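Local coordinates for oxidoreductase, NAD-binding/iron-sulfur cluster-binding protein (Nitratireductor pacificus pht-3B, PDB 6ZXU), which is a catabolic reductive dehalogenase that carries a cobalamin and two iron-sulfur clusters, probably using them to remove halogen from its substrates, at residues 577-580 / 586-589. Numbering follows the deposited sequence.
With SF4 (iron/sulfur cluster), chain E.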
# COMPACT_ATOMS: atom_id res chain seq x y z
N LYS A 577 -18.72 5.78 -10.78
CA LYS A 577 -19.05 5.34 -12.12
C LYS A 577 -17.80 5.32 -13.00
O LYS A 577 -17.59 4.36 -13.75
CB LYS A 577 -20.10 6.26 -12.72
CG LYS A 577 -21.48 5.89 -12.23
CD LYS A 577 -22.54 6.92 -12.66
CE LYS A 577 -23.94 6.29 -12.55
NZ LYS A 577 -24.95 7.35 -12.35
N TYR A 578 -16.94 6.33 -12.91
CA TYR A 578 -15.71 6.32 -13.68
C TYR A 578 -14.81 5.14 -13.30
O TYR A 578 -14.39 4.36 -14.16
CB TYR A 578 -14.96 7.67 -13.60
CG TYR A 578 -13.76 7.72 -14.51
CD1 TYR A 578 -13.91 7.92 -15.87
CD2 TYR A 578 -12.48 7.50 -14.03
CE1 TYR A 578 -12.81 7.92 -16.73
CE2 TYR A 578 -11.39 7.52 -14.88
CZ TYR A 578 -11.55 7.74 -16.25
OH TYR A 578 -10.47 7.75 -17.09
N ARG A 579 -14.53 4.96 -12.04
CA ARG A 579 -13.64 3.90 -11.64
C ARG A 579 -14.17 2.49 -12.01
O ARG A 579 -13.40 1.64 -12.48
CB ARG A 579 -13.38 3.98 -10.14
CG ARG A 579 -12.66 5.22 -9.68
CD ARG A 579 -12.17 5.19 -8.22
NE ARG A 579 -11.05 4.31 -8.07
CZ ARG A 579 -10.88 3.45 -7.11
NH1 ARG A 579 -9.78 2.74 -7.07
NH2 ARG A 579 -11.76 3.36 -6.16
N VAL A 580 -15.46 2.23 -11.78
CA VAL A 580 -16.06 0.91 -12.01
C VAL A 580 -16.16 0.62 -13.52
O VAL A 580 -15.92 -0.49 -13.95
CB VAL A 580 -17.42 0.80 -11.35
CG1 VAL A 580 -18.18 -0.45 -11.76
CG2 VAL A 580 -17.21 0.79 -9.81
N SER A 586 -7.78 0.04 -15.60
CA SER A 586 -8.41 -0.64 -14.45
C SER A 586 -8.56 0.31 -13.24
O SER A 586 -7.60 0.56 -12.54
CB SER A 586 -7.54 -1.81 -14.08
OG SER A 586 -8.27 -2.69 -13.31
N ALA A 587 -9.74 0.86 -13.06
CA ALA A 587 -10.08 1.84 -11.98
C ALA A 587 -9.31 3.13 -12.18
O ALA A 587 -9.01 3.51 -13.30
CB ALA A 587 -9.86 1.20 -10.63
N CYS A 588 -9.00 3.87 -11.13
CA CYS A 588 -8.44 5.19 -11.21
C CYS A 588 -7.96 5.68 -9.85
O CYS A 588 -8.61 5.40 -8.84
CB CYS A 588 -9.46 6.22 -11.74
SG CYS A 588 -8.84 7.95 -11.97
N GLY A 589 -6.85 6.38 -9.87
CA GLY A 589 -6.32 7.14 -8.73
C GLY A 589 -5.50 8.31 -9.18
O GLY A 589 -4.51 8.70 -8.56
FE1 SF4 E . -12.10 9.38 -8.68
FE2 SF4 E . -10.05 9.22 -10.53
FE3 SF4 E . -9.69 10.69 -8.19
FE4 SF4 E . -11.36 11.58 -10.18
S1 SF4 E . -9.19 11.26 -10.30
S2 SF4 E . -11.76 11.50 -7.96
S3 SF4 E . -12.20 9.61 -10.93
S4 SF4 E . -10.10 8.51 -8.36
O HOH W 1 -12.09 0.46 -14.71
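Arg579, on helix 572-581, reaches across to the backbone carbonyl of Cys588, whose thiolate suits iron and ligates one [4Fe-4S] cluster: SG of Cys588 lies 2.3 Å from iron FE2. A turn about the CG-CD bond (chi3 72°) swings Arg579 NE to 2.8 Å from Cys588 O. This hydrogen bond uses a lone pair in the carbonyl plane, but its N-H···O angle is only 132° and the oxygen is tilted from the guanidinium plane. The same carbonyl oxygen also accepts a hydrogen bond from cobalamin. Arginine suits this place because its long chain can pass the cluster, CD of Arg579 packing 3.9 Å from sulfide S4, while NE still donates to the carbonyl.

Tyr578 swings its CG opposite the backbone N (chi1 -174°), and Cys588 SG sits at the ring edge in a sulfur-aromatic contact, 3.9 Å from Tyr578 CE2. A flat aromatic can border sulfur this way while its hydroxyl hydrogen-bonds Asp441. Ala587 lays its small methyl beside the guanidinium. Ala587 CA lies 3.4 Å from Arg579 O in a CA-H···O contact, and a water joins that oxygen to Ala587 N.

Were Arg579 an alanine, Cys588 O would probably keep its cobalamin donor but lose the NE bond, and packing against sulfide S4 would go. The arginine's positive charge may help offset the cluster's negative charge, while Cys588 links cluster and cobalamin, consistent with electron transfer between them.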